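Local coordinates for protein Stk_08120 (Sulfolobus tokodaii str. 7, PDB 2EJX) that probably carries fatty acids, as a thermoacidophile-specific member of the Bet v 1-like clan with a sheet-and-helix fold, at residues T30-F35 against A39-I44; T22-P27 against L96-E101; L56-K61 against A108-P113; E47-E52 against V73-D78; L119-L122 against E128-R131. All blocks are in the same frame, centred on the assembly; numbering follows the deposited sequence.

Interaction 1 of 5, residues T30-F35 against A39-I44; sequences TIPQIF and ASIKCI
One methyl group, CD1 of Ile41, carries both apolar contacts here, reaching from edge strand 38-42 into the notch between Ile31 and Pro32 of helix 27-34. It lies 3.9 Å from Ile31 CB and 4.1 Å from Ile31 CG2, while Pro32 CD stands 4.1 Å from the same CD1. The Pro32 ring meets the isoleucine chain at about a right angle, so ring carbons CD and CG touch the methyl rather than the length of the side chain. Ile41 gains its reach because CG1 is anti to the backbone N (chi1 179°). Its second torsion, 115°, is far from any staggered value, which suggests some torsional cost in fitting the methyl. Ile31 uses its branch point and CG2; its CG1 arm leads off, and the residue also packs on Phe49 of strand 48-55.

The backbones are unlike on the two sides. Pro32 lacks an N-H, and the helix is kinked there; near its end Ile31 O accepts from both Ile34 N, at 3.3 Å, and Phe35 N, at 2.9 Å. On the strand, a classic beta bulge, in which Ala39 and Ser40 sit opposite the single residue Glu52, precedes Ile41. The nearest alpha carbons, of Pro32 and Ile41, remain 7.7 Å apart.

Every touching atom is a carbon, so the contact between these segments is apolar packing of one methyl against two residues, with no directional bond to set its geometry.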
# COMPACT_ATOMS: atom_id res chain seq x y z
N THR A 30 -4.16 -1.99 -1.53
CA THR A 30 -2.84 -1.44 -1.19
C THR A 30 -2.15 -2.20 -0.05
O THR A 30 -0.95 -2.45 -0.13
CB THR A 30 -2.97 0.05 -0.88
OG1 THR A 30 -3.48 0.73 -2.04
CG2 THR A 30 -1.63 0.67 -0.47
N ILE A 31 -2.89 -2.55 0.99
CA ILE A 31 -2.28 -3.18 2.17
C ILE A 31 -1.74 -4.59 1.88
O ILE A 31 -0.59 -4.86 2.19
CB ILE A 31 -3.22 -3.10 3.45
CG1 ILE A 31 -3.60 -1.65 3.76
CG2 ILE A 31 -2.60 -3.74 4.65
CD1 ILE A 31 -2.47 -0.76 4.09
N PRO A 32 -2.55 -5.50 1.28
CA PRO A 32 -1.99 -6.81 0.93
C PRO A 32 -0.85 -6.73 -0.09
O PRO A 32 0.08 -7.54 -0.04
CB PRO A 32 -3.20 -7.55 0.35
CG PRO A 32 -4.40 -6.82 0.97
CD PRO A 32 -3.99 -5.43 0.95
N GLN A 33 -0.89 -5.73 -0.95
CA GLN A 33 0.18 -5.56 -1.97
C GLN A 33 1.52 -5.14 -1.40
O GLN A 33 2.56 -5.51 -1.97
CB GLN A 33 -0.21 -4.57 -3.07
CG GLN A 33 -1.27 -5.06 -4.05
CD GLN A 33 -0.78 -6.10 -5.06
OE1 GLN A 33 -1.57 -6.69 -5.83
NE2 GLN A 33 0.51 -6.33 -5.06
N ILE A 34 1.49 -4.36 -0.30
CA ILE A 34 2.71 -3.69 0.22
C ILE A 34 3.20 -4.22 1.56
O ILE A 34 4.40 -4.45 1.74
CB ILE A 34 2.52 -2.14 0.25
CG1 ILE A 34 2.43 -1.58 -1.19
CG2 ILE A 34 3.73 -1.43 0.94
CD1 ILE A 34 1.78 -0.24 -1.25
N PHE A 35 2.27 -4.47 2.49
CA PHE A 35 2.66 -4.88 3.83
C PHE A 35 3.23 -6.30 3.82
O PHE A 35 2.86 -7.08 2.93
CB PHE A 35 1.50 -4.71 4.81
CG PHE A 35 1.43 -3.32 5.41
CD1 PHE A 35 1.40 -2.20 4.59
CD2 PHE A 35 1.46 -3.14 6.78
CE1 PHE A 35 1.36 -0.91 5.12
CE2 PHE A 35 1.43 -1.84 7.34
CZ PHE A 35 1.36 -0.73 6.50
N ALA A 39 -2.30 -11.86 5.60
CA ALA A 39 -3.10 -13.09 5.45
C ALA A 39 -4.61 -12.89 5.73
O ALA A 39 -5.42 -13.79 5.45
CB ALA A 39 -2.54 -14.23 6.33
N SER A 40 -4.95 -11.73 6.29
CA SER A 40 -6.33 -11.32 6.55
C SER A 40 -6.50 -9.83 6.28
O SER A 40 -5.59 -9.05 6.52
CB SER A 40 -6.71 -11.66 7.98
OG SER A 40 -6.63 -13.07 8.13
N ILE A 41 -7.65 -9.42 5.74
CA ILE A 41 -7.96 -8.01 5.57
C ILE A 41 -9.48 -7.85 5.65
O ILE A 41 -10.20 -8.68 5.11
CB ILE A 41 -7.37 -7.42 4.25
CG1 ILE A 41 -7.72 -5.94 4.06
CG2 ILE A 41 -7.77 -8.24 3.05
CD1 ILE A 41 -6.52 -4.98 4.09
N LYS A 42 -9.92 -6.84 6.38
CA LYS A 42 -11.33 -6.51 6.55
C LYS A 42 -11.53 -5.09 6.08
O LYS A 42 -10.89 -4.17 6.60
CB LYS A 42 -11.76 -6.65 8.01
CG LYS A 42 -13.26 -6.81 8.18
CD LYS A 42 -13.73 -6.73 9.61
CE LYS A 42 -13.99 -5.28 10.01
NZ LYS A 42 -15.17 -5.12 10.95
N CYS A 43 -12.41 -4.91 5.10
CA CYS A 43 -12.63 -3.60 4.46
C CYS A 43 -14.11 -3.25 4.27
O CYS A 43 -14.56 -2.84 3.19
CB CYS A 43 -11.91 -3.54 3.12
SG CYS A 43 -10.18 -3.44 3.38
N ILE A 44 -14.82 -3.50 5.35
CA ILE A 44 -16.13 -2.96 5.70
C ILE A 44 -16.51 -1.60 5.07
O ILE A 44 -16.98 -1.55 3.92
CB ILE A 44 -16.13 -2.88 7.24
CG1 ILE A 44 -14.77 -2.33 7.73
CG2 ILE A 44 -16.29 -4.30 7.83
CD1 ILE A 44 -14.78 -1.71 9.15

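Interaction 2 of 5, residues T22-P27 against L96-E101; sequences TIFSDP and LQIILE
From Thr22 to Pro27 the chain offers strand 95-102 one touching residue, Phe24, whose ring meets Leu96 and Ile98. Thr22 contributes backbone instead: its O takes the Ser25 OG hydroxyl at 2.6 Å, with a C=O...OG angle of 132° and the donor tilted 17° from the carbonyl plane. Ile23 turns to the long helix 105-137, where it packs on Ile130.

Phe24 follows, its CB directed at the strand. CE1 of its ring lies 3.8 Å from Ile98 CD1, and CZ is nearly as close to that methyl. On the other flank of the ring, Phe24 CE2 is 4.0 Å from Leu96 CD2. Two alternate strand residues on the same side of the sheet thus hold separate parts of one ring. Ile98 runs out straight from the strand (chi2 -177°), which lets its terminal methyl bridge a backbone gap of 9.8 Å between the Phe24 and Ile98 alpha carbons. Phe29 meets the Phe24 ring edge-to-face, and Leu122 of helix 105-137 and Ile88 of strand 82-92 add further apolar neighbours.

At Ser25 the backbone N makes a weak bond to Thr22 O. Asp26 caps the next helix, its OD1 bonded to Ala28 N while OD2 pairs with Arg137; Pro27 begins that helix.

All three touching residues are buried hydrocarbon, and the side-chain oxygens of Thr22, Ser25 and Asp26 are bonded within the turn or to residues outside it. Between these two segments, the join therefore depends on apolar fit of one ring against two methyls.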
# COMPACT_ATOMS: atom_id res chain seq x y z
N THR A 22 -6.88 6.01 -7.63
CA THR A 22 -8.11 5.55 -7.01
C THR A 22 -8.02 4.12 -6.46
O THR A 22 -8.49 3.85 -5.36
CB THR A 22 -9.34 5.70 -7.97
OG1 THR A 22 -9.48 7.06 -8.34
CG2 THR A 22 -10.64 5.28 -7.27
N ILE A 23 -7.43 3.19 -7.24
CA ILE A 23 -7.21 1.84 -6.77
C ILE A 23 -6.28 1.82 -5.54
O ILE A 23 -6.55 1.12 -4.58
CB ILE A 23 -6.77 0.90 -7.95
CG1 ILE A 23 -7.93 0.78 -8.95
CG2 ILE A 23 -6.26 -0.50 -7.49
CD1 ILE A 23 -7.51 0.10 -10.31
N PHE A 24 -5.25 2.63 -5.54
CA PHE A 24 -4.33 2.69 -4.39
C PHE A 24 -5.05 3.22 -3.13
O PHE A 24 -4.65 2.86 -2.01
CB PHE A 24 -3.08 3.52 -4.74
CG PHE A 24 -1.96 2.70 -5.28
CD1 PHE A 24 -1.27 1.82 -4.45
CD2 PHE A 24 -1.58 2.79 -6.64
CE1 PHE A 24 -0.22 1.03 -4.93
CE2 PHE A 24 -0.53 2.03 -7.12
CZ PHE A 24 0.14 1.15 -6.28
N SER A 25 -6.13 4.00 -3.32
CA SER A 25 -6.95 4.52 -2.17
C SER A 25 -7.84 3.45 -1.55
O SER A 25 -8.46 3.67 -0.51
CB SER A 25 -7.81 5.70 -2.61
OG SER A 25 -8.98 5.29 -3.31
N ASP A 26 -7.98 2.30 -2.22
CA ASP A 26 -8.64 1.14 -1.61
C ASP A 26 -7.67 0.31 -0.77
O ASP A 26 -6.77 -0.35 -1.29
CB ASP A 26 -9.26 0.27 -2.72
CG ASP A 26 -10.01 -0.95 -2.18
OD1 ASP A 26 -10.11 -1.13 -0.93
OD2 ASP A 26 -10.51 -1.75 -3.02
N PRO A 27 -7.89 0.29 0.56
CA PRO A 27 -6.90 -0.44 1.35
C PRO A 27 -6.91 -1.94 1.10
O PRO A 27 -5.91 -2.60 1.35
CB PRO A 27 -7.31 -0.10 2.82
CG PRO A 27 -8.71 0.22 2.77
CD PRO A 27 -8.93 0.88 1.42
N LEU A 96 4.05 7.77 -10.17
CA LEU A 96 3.69 8.01 -8.81
C LEU A 96 4.83 7.63 -7.88
O LEU A 96 5.82 7.00 -8.29
CB LEU A 96 2.37 7.32 -8.44
CG LEU A 96 2.20 5.80 -8.54
CD1 LEU A 96 2.73 5.02 -7.32
CD2 LEU A 96 0.73 5.49 -8.74
N GLN A 97 4.69 8.04 -6.62
CA GLN A 97 5.64 7.67 -5.57
C GLN A 97 4.90 7.04 -4.42
O GLN A 97 3.87 7.56 -4.01
CB GLN A 97 6.42 8.94 -5.09
CG GLN A 97 7.71 8.66 -4.27
CD GLN A 97 8.92 8.11 -5.05
OE1 GLN A 97 9.85 7.55 -4.47
NE2 GLN A 97 8.92 8.29 -6.35
N ILE A 98 5.47 5.97 -3.87
CA ILE A 98 4.96 5.33 -2.65
C ILE A 98 6.03 5.50 -1.59
O ILE A 98 7.21 5.22 -1.85
CB ILE A 98 4.69 3.81 -2.88
CG1 ILE A 98 3.72 3.64 -4.07
CG2 ILE A 98 4.22 3.14 -1.58
CD1 ILE A 98 3.31 2.18 -4.35
N ILE A 99 5.61 6.03 -0.44
CA ILE A 99 6.53 6.24 0.67
C ILE A 99 5.87 5.63 1.90
O ILE A 99 4.77 6.04 2.27
CB ILE A 99 6.75 7.75 0.98
CG1 ILE A 99 7.20 8.52 -0.27
CG2 ILE A 99 7.77 7.93 2.09
CD1 ILE A 99 6.06 9.35 -0.90
N LEU A 100 6.55 4.69 2.55
CA LEU A 100 6.12 4.13 3.82
C LEU A 100 7.01 4.63 4.97
O LEU A 100 8.24 4.39 4.97
CB LEU A 100 6.18 2.60 3.80
CG LEU A 100 5.65 1.90 5.07
CD1 LEU A 100 4.17 2.20 5.37
CD2 LEU A 100 5.89 0.37 4.98
N GLU A 101 6.39 5.31 5.94
CA GLU A 101 7.14 5.80 7.09
C GLU A 101 6.59 5.15 8.37
O GLU A 101 5.44 5.37 8.74
CB GLU A 101 7.08 7.33 7.17
CG GLU A 101 7.70 8.07 6.01
CD GLU A 101 7.53 9.59 6.09
OE1 GLU A 101 6.90 10.07 7.06
OE2 GLU A 101 7.98 10.30 5.13

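Interaction 3 of 5, residues L56-K61 against A108-P113; sequences LAFSYK and AFLGKP
This is a small surface contact between a beta-hairpin turn and an early turn of helix 105-137: Leu56 and Phe58 on one side, Leu110 on the other. Its centre is about 15 Å from the centre of the chain, and no touching residue is fully buried. Leu110 has CG anti to its carbonyl carbon (chi1 -68°), and its two methyls part between Phe58 and Leu56. Leu110 CD1 approaches the Phe58 ring at CE2, 3.7 Å away and obliquely to the ring, whereas Leu110 CD2 sits 4.1 Å from Leu56 CD1. In both pairs the side chains meet at about a right angle, so end groups do the touching. The closest alpha carbons, of Leu56 and Leu110, are 8.3 Å apart.

Leu56 adopts an unusual backbone, phi 49° and psi -136°, and with Ala57 after it the dihedrals suit the corner of a type II' turn, joining strands 48-55 and 58-69. In the helix-grip arrangement of Bet v 1-like proteins a long C-terminal helix runs across a strongly curved antiparallel sheet; here an end of that helix meets the tip of one hairpin. Leu110 also packs on Phe55 of strand 48-55, which extends the apolar patch along the hairpin.

Two residues on from Phe58, Tyr60 enters the interior, and its OH is hydrogen-bonded to Pro36 O. On the helix, Lys112 N gives only a weak bond to Ala108 O at 2.8 Å, and a kink follows at Pro113. Phe58 rests on Arg81 as well.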
# COMPACT_ATOMS: atom_id res chain seq x y z
N LEU A 56 8.93 -13.35 9.23
CA LEU A 56 9.78 -14.09 10.16
C LEU A 56 8.88 -14.72 11.25
O LEU A 56 7.82 -15.26 10.92
CB LEU A 56 10.85 -13.17 10.76
CG LEU A 56 11.82 -12.50 9.75
CD1 LEU A 56 12.59 -11.42 10.47
CD2 LEU A 56 12.76 -13.48 9.12
N ALA A 57 9.28 -14.64 12.52
CA ALA A 57 8.46 -15.18 13.61
C ALA A 57 7.37 -14.24 14.12
O ALA A 57 6.65 -14.58 15.07
CB ALA A 57 9.34 -15.66 14.78
N PHE A 58 7.19 -13.10 13.46
CA PHE A 58 6.38 -12.04 14.01
C PHE A 58 5.03 -11.81 13.34
O PHE A 58 4.98 -11.20 12.29
CB PHE A 58 7.18 -10.75 13.97
CG PHE A 58 8.55 -10.93 14.54
CD1 PHE A 58 8.70 -11.19 15.90
CD2 PHE A 58 9.67 -10.88 13.73
CE1 PHE A 58 9.98 -11.40 16.44
CE2 PHE A 58 10.97 -11.10 14.26
CZ PHE A 58 11.10 -11.35 15.61
N SER A 59 3.97 -12.27 13.98
CA SER A 59 2.61 -11.91 13.58
C SER A 59 2.29 -10.50 14.02
O SER A 59 2.73 -10.02 15.09
CB SER A 59 1.60 -12.85 14.22
OG SER A 59 1.85 -14.16 13.72
N TYR A 60 1.47 -9.81 13.22
CA TYR A 60 1.06 -8.48 13.60
C TYR A 60 -0.36 -8.24 13.14
O TYR A 60 -0.86 -8.90 12.21
CB TYR A 60 2.00 -7.40 13.04
CG TYR A 60 2.02 -7.33 11.54
CD1 TYR A 60 1.17 -6.45 10.86
CD2 TYR A 60 2.82 -8.20 10.79
CE1 TYR A 60 1.16 -6.39 9.47
CE2 TYR A 60 2.83 -8.15 9.40
CZ TYR A 60 1.98 -7.25 8.75
OH TYR A 60 1.97 -7.17 7.37
N LYS A 61 -1.01 -7.32 13.84
CA LYS A 61 -2.36 -6.85 13.53
C LYS A 61 -2.27 -5.39 13.23
O LYS A 61 -1.81 -4.60 14.07
CB LYS A 61 -3.29 -7.03 14.73
CG LYS A 61 -3.86 -8.38 14.86
CD LYS A 61 -4.58 -8.54 16.22
CE LYS A 61 -6.08 -8.36 16.10
NZ LYS A 61 -6.48 -6.93 16.19
N ALA A 108 10.76 -1.67 11.47
CA ALA A 108 11.17 -1.21 10.12
C ALA A 108 12.38 -2.01 9.58
O ALA A 108 12.37 -2.49 8.42
CB ALA A 108 11.44 0.26 10.13
N PHE A 109 13.40 -2.21 10.41
CA PHE A 109 14.59 -2.98 10.02
C PHE A 109 14.24 -4.39 9.54
O PHE A 109 14.76 -4.87 8.52
CB PHE A 109 15.60 -3.07 11.19
CG PHE A 109 16.81 -3.93 10.91
CD1 PHE A 109 17.91 -3.42 10.20
CD2 PHE A 109 16.89 -5.23 11.40
CE1 PHE A 109 19.03 -4.19 9.95
CE2 PHE A 109 18.04 -6.03 11.15
CZ PHE A 109 19.11 -5.50 10.42
N LEU A 110 13.40 -5.06 10.31
CA LEU A 110 13.06 -6.44 10.00
C LEU A 110 12.09 -6.51 8.82
O LEU A 110 12.21 -7.40 7.98
CB LEU A 110 12.47 -7.09 11.23
CG LEU A 110 13.47 -7.32 12.41
CD1 LEU A 110 12.74 -7.96 13.53
CD2 LEU A 110 14.59 -8.22 12.01
N GLY A 111 11.15 -5.57 8.75
CA GLY A 111 10.11 -5.62 7.69
C GLY A 111 10.61 -5.11 6.35
O GLY A 111 10.01 -5.40 5.29
N LYS A 112 11.72 -4.36 6.38
CA LYS A 112 12.19 -3.67 5.17
C LYS A 112 12.36 -4.54 3.91
O LYS A 112 11.81 -4.16 2.86
CB LYS A 112 13.44 -2.79 5.37
CG LYS A 112 13.59 -1.80 4.20
CD LYS A 112 14.74 -0.82 4.42
CE LYS A 112 14.79 0.18 3.27
NZ LYS A 112 16.12 0.88 3.27
N PRO A 113 13.11 -5.67 3.98
CA PRO A 113 13.23 -6.41 2.72
C PRO A 113 11.90 -6.96 2.17
O PRO A 113 11.81 -7.18 0.97
CB PRO A 113 14.16 -7.57 3.05
CG PRO A 113 14.14 -7.67 4.52
CD PRO A 113 13.86 -6.33 5.07

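Interaction 4 of 5, residues E47-E52 against V73-D78; sequences EIFEAE and VRIIYD
Phe49 reaches across the antiparallel sheet from strand 48-55 to Ile75 and Tyr77 of strand 72-79, passing over strand 58-69, which lies between them. The backbones are correspondingly distant, with the Phe49 and Tyr77 alpha carbons 9.0 Å apart and no hydrogen bond directly joining the segments. Gly64 of the intervening strand pairs with Phe49 through its backbone, and its lack of a side chain may leave room for the Phe49 ring to cross the strand there.

The first torsion of Phe49, 76°, sets CG between the backbone N and the carbonyl carbon and swings the ring toward the next-but-one strand. Its CE2 then meets Ile75 CG2 at 3.5 Å, a snug contact, and its CZ stands 4.1 Å from Tyr77 CB. Both partners come to the ring obliquely. Ile75 offers the branch methyl anti to its backbone N. Tyr77 touches with its CB alone; the phenol turns off, meeting Phe35 edge-to-face and placing OH in a hydrogen bond with His102 ND1.

Helix 27-34 lies over the same side: Pro27 and Ile31 pack on Phe49, and Thr30 on Ile75. A ring spanning to the next-but-one strand under helix 27-34 is consistent with the concave, helix-covered face of the Bet v 1-like helix-grip fold.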
# COMPACT_ATOMS: atom_id res chain seq x y z
N GLU A 47 -13.16 3.46 3.73
CA GLU A 47 -11.95 4.14 4.12
C GLU A 47 -11.28 3.56 5.36
O GLU A 47 -10.36 4.16 5.86
CB GLU A 47 -12.19 5.64 4.28
CG GLU A 47 -12.76 6.28 3.01
CD GLU A 47 -12.43 7.74 2.90
OE1 GLU A 47 -13.01 8.54 3.67
OE2 GLU A 47 -11.61 8.11 2.03
N ILE A 48 -11.77 2.42 5.86
CA ILE A 48 -11.19 1.79 7.06
C ILE A 48 -10.79 0.36 6.80
O ILE A 48 -11.46 -0.35 6.07
CB ILE A 48 -12.18 1.81 8.28
CG1 ILE A 48 -12.84 3.17 8.43
CG2 ILE A 48 -11.44 1.46 9.57
CD1 ILE A 48 -14.05 3.13 9.34
N PHE A 49 -9.70 -0.08 7.43
CA PHE A 49 -9.30 -1.45 7.28
C PHE A 49 -8.69 -2.00 8.56
O PHE A 49 -8.18 -1.26 9.39
CB PHE A 49 -8.26 -1.56 6.14
CG PHE A 49 -6.91 -1.07 6.53
CD1 PHE A 49 -5.96 -1.98 7.02
CD2 PHE A 49 -6.59 0.27 6.41
CE1 PHE A 49 -4.71 -1.56 7.38
CE2 PHE A 49 -5.34 0.72 6.78
CZ PHE A 49 -4.40 -0.20 7.28
N GLU A 50 -8.78 -3.31 8.68
CA GLU A 50 -8.01 -4.08 9.65
C GLU A 50 -7.37 -5.23 8.90
O GLU A 50 -8.02 -5.92 8.09
CB GLU A 50 -8.93 -4.64 10.75
CG GLU A 50 -9.78 -3.59 11.41
CD GLU A 50 -11.05 -4.14 12.05
OE1 GLU A 50 -11.03 -5.30 12.54
OE2 GLU A 50 -12.08 -3.41 12.05
N ALA A 51 -6.10 -5.48 9.20
CA ALA A 51 -5.42 -6.58 8.56
C ALA A 51 -4.48 -7.29 9.54
O ALA A 51 -4.10 -6.74 10.57
CB ALA A 51 -4.62 -6.06 7.34
N GLU A 52 -4.15 -8.52 9.19
CA GLU A 52 -3.23 -9.36 9.95
C GLU A 52 -2.19 -9.90 9.00
O GLU A 52 -2.50 -10.34 7.89
CB GLU A 52 -3.99 -10.52 10.62
CG GLU A 52 -4.84 -10.04 11.84
CD GLU A 52 -5.56 -11.17 12.60
OE1 GLU A 52 -5.01 -12.29 12.73
OE2 GLU A 52 -6.70 -10.94 13.06
N VAL A 73 -2.84 10.00 -1.68
CA VAL A 73 -3.59 9.07 -0.82
C VAL A 73 -2.71 8.89 0.42
O VAL A 73 -1.55 8.59 0.29
CB VAL A 73 -3.77 7.70 -1.49
CG1 VAL A 73 -4.49 6.75 -0.56
CG2 VAL A 73 -4.55 7.80 -2.82
N ARG A 74 -3.27 9.06 1.61
CA ARG A 74 -2.50 8.97 2.84
C ARG A 74 -3.19 7.94 3.71
O ARG A 74 -4.37 8.07 4.02
CB ARG A 74 -2.50 10.37 3.48
CG ARG A 74 -1.40 10.64 4.43
CD ARG A 74 -1.39 12.11 4.92
NE ARG A 74 -0.96 13.01 3.84
CZ ARG A 74 -0.48 14.25 4.02
NH1 ARG A 74 -0.34 14.74 5.25
NH2 ARG A 74 -0.12 14.99 2.97
N ILE A 75 -2.50 6.86 4.06
CA ILE A 75 -3.09 5.79 4.88
C ILE A 75 -2.39 5.83 6.24
O ILE A 75 -1.19 5.57 6.35
CB ILE A 75 -2.95 4.40 4.23
CG1 ILE A 75 -3.58 4.43 2.82
CG2 ILE A 75 -3.61 3.31 5.08
CD1 ILE A 75 -3.65 3.09 2.08
N ILE A 76 -3.15 6.20 7.26
CA ILE A 76 -2.61 6.28 8.63
C ILE A 76 -2.94 4.99 9.36
O ILE A 76 -4.08 4.55 9.36
CB ILE A 76 -3.19 7.51 9.33
CG1 ILE A 76 -2.81 8.74 8.50
CG2 ILE A 76 -2.68 7.62 10.75
CD1 ILE A 76 -3.28 10.09 9.06
N TYR A 77 -1.93 4.34 9.94
CA TYR A 77 -2.20 3.04 10.53
C TYR A 77 -1.53 2.88 11.91
O TYR A 77 -0.58 3.61 12.21
CB TYR A 77 -1.73 1.91 9.61
CG TYR A 77 -0.23 1.90 9.40
CD1 TYR A 77 0.62 1.22 10.29
CD2 TYR A 77 0.37 2.59 8.31
CE1 TYR A 77 2.01 1.20 10.11
CE2 TYR A 77 1.75 2.57 8.13
CZ TYR A 77 2.54 1.88 9.04
OH TYR A 77 3.88 1.87 8.85
N ASP A 78 -2.05 1.94 12.70
CA ASP A 78 -1.44 1.50 13.98
C ASP A 78 -1.39 0.01 14.06
O ASP A 78 -2.27 -0.66 13.60
CB ASP A 78 -2.22 2.05 15.21
CG ASP A 78 -3.69 1.59 15.27
OD1 ASP A 78 -4.56 2.36 14.77
OD2 ASP A 78 -3.99 0.49 15.81

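Interaction 5 of 5, residues L119-L122 against E128-R131; sequences LDRL and EIIR
Both segments belong to one helix, 105-137, yet Leu122 and Ile129 have alpha carbons only 7.9 Å apart. At the usual rise of 1.5 Å a residue, seven steps of straight helix would span about 10.5 Å, so the helix must bend sharply between the segments, bringing the inner side of the bend together. All eight residues nevertheless keep helical backbone dihedrals, which suggests that the bend develops over the five helical residues between; Asn125 there gives its ND2 to Arg121 O.

Ile129 points into the inside of the bend. Its CD1 lies 4.1 Å from Leu122 CD1 and 4.2 Å from Arg121 NH1, so a single methyl meets both a leucine branch and a guanidinium. In each pair the side chains cross at about a right angle. The methyl comes obliquely to the guanidinium, a van der Waals contact; the polar partner of the guanidinium is Asn118. Arg121 folds back at its third torsion (48°), which turns the guanidinium so that NH2 can bond to Asn118 OD1 one turn earlier in the helix. Leu122 has CG anti to the backbone N, at chi1 -154°, and its CD1 is the branch turned to Ile129.

Shorter helices pack beneath: Phe24 of helix 17-24 lies against Leu122, and Phe29 of helix 27-34 against Ile129. A long C-terminal helix that bends while resting on two short helices and the sheet fits the helix-grip architecture of the Bet v 1-like clan.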
# COMPACT_ATOMS: atom_id res chain seq x y z
N LEU A 119 7.32 -3.68 -3.10
CA LEU A 119 7.35 -2.49 -3.94
C LEU A 119 8.01 -2.71 -5.30
O LEU A 119 7.55 -2.17 -6.30
CB LEU A 119 7.99 -1.29 -3.19
CG LEU A 119 7.23 -0.78 -1.97
CD1 LEU A 119 8.07 0.27 -1.23
CD2 LEU A 119 5.84 -0.17 -2.35
N ASP A 120 9.09 -3.50 -5.33
CA ASP A 120 9.74 -3.89 -6.58
C ASP A 120 8.82 -4.67 -7.47
O ASP A 120 8.74 -4.38 -8.65
CB ASP A 120 11.01 -4.72 -6.28
CG ASP A 120 12.15 -3.88 -5.72
OD1 ASP A 120 12.06 -2.66 -5.70
OD2 ASP A 120 13.16 -4.47 -5.33
N ARG A 121 8.12 -5.67 -6.91
CA ARG A 121 7.17 -6.47 -7.67
C ARG A 121 6.02 -5.59 -8.21
O ARG A 121 5.63 -5.70 -9.36
CB ARG A 121 6.61 -7.60 -6.78
CG ARG A 121 5.64 -8.55 -7.50
CD ARG A 121 5.04 -9.60 -6.54
NE ARG A 121 4.56 -8.97 -5.30
CZ ARG A 121 3.42 -8.27 -5.18
NH1 ARG A 121 2.57 -8.07 -6.20
NH2 ARG A 121 3.16 -7.71 -4.00
N LEU A 122 5.49 -4.70 -7.38
CA LEU A 122 4.45 -3.77 -7.84
C LEU A 122 4.97 -2.88 -8.98
O LEU A 122 4.28 -2.73 -9.99
CB LEU A 122 3.95 -2.92 -6.65
CG LEU A 122 2.58 -2.27 -6.55
CD1 LEU A 122 1.43 -3.29 -6.61
CD2 LEU A 122 2.59 -1.52 -5.18
N GLU A 128 -0.19 -4.60 -15.56
CA GLU A 128 -0.87 -5.92 -15.60
C GLU A 128 -1.71 -6.08 -14.33
O GLU A 128 -2.86 -6.48 -14.40
CB GLU A 128 0.13 -7.09 -15.71
CG GLU A 128 1.04 -7.06 -16.99
CD GLU A 128 2.43 -6.31 -16.87
OE1 GLU A 128 2.64 -5.43 -15.99
OE2 GLU A 128 3.34 -6.65 -17.67
N ILE A 129 -1.16 -5.70 -13.18
CA ILE A 129 -1.96 -5.77 -11.92
C ILE A 129 -3.23 -4.86 -12.03
O ILE A 129 -4.38 -5.25 -11.72
CB ILE A 129 -1.08 -5.38 -10.74
CG1 ILE A 129 -0.07 -6.52 -10.44
CG2 ILE A 129 -2.00 -5.02 -9.51
CD1 ILE A 129 1.14 -6.09 -9.59
N ILE A 130 -3.04 -3.63 -12.49
CA ILE A 130 -4.13 -2.66 -12.55
C ILE A 130 -5.12 -3.02 -13.64
O ILE A 130 -6.30 -2.79 -13.48
CB ILE A 130 -3.60 -1.24 -12.80
CG1 ILE A 130 -2.72 -0.74 -11.62
CG2 ILE A 130 -4.80 -0.25 -13.18
CD1 ILE A 130 -3.52 -0.36 -10.27
N ARG A 131 -4.65 -3.57 -14.75
CA ARG A 131 -5.57 -3.97 -15.81
C ARG A 131 -6.58 -4.99 -15.28
O ARG A 131 -7.79 -4.88 -15.51
CB ARG A 131 -4.81 -4.56 -16.97
CG ARG A 131 -5.69 -4.86 -18.16
CD ARG A 131 -4.86 -5.44 -19.31
NE ARG A 131 -4.32 -6.74 -18.94
CZ ARG A 131 -4.98 -7.89 -19.04
NH1 ARG A 131 -6.21 -7.91 -19.52
NH2 ARG A 131 -4.40 -9.01 -18.64

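In the fold
Interactions 2 and 4 are buried, 1 and 5 partly so, and 3 lies at the surface; none has a hydrogen bond across its segments. Interactions 1 to 4 all reach one sheet: Pro27 of 22-27 touches Phe49 of 47-52, while strands 38-42 and 48-55 are joined by backbone bonds. The long helix serves interactions 3 and 5, whose centres are about 22 Å apart; only the latter reaches the interior, where Leu122 meets Phe24 of interaction 2. A phenylalanine ring meets aliphatic groups in 2, 3 and 4, buried in 2 and 4 and at the surface in 3; single isoleucine methyls carry 1 and 5, and a guanidinium enters only in 5.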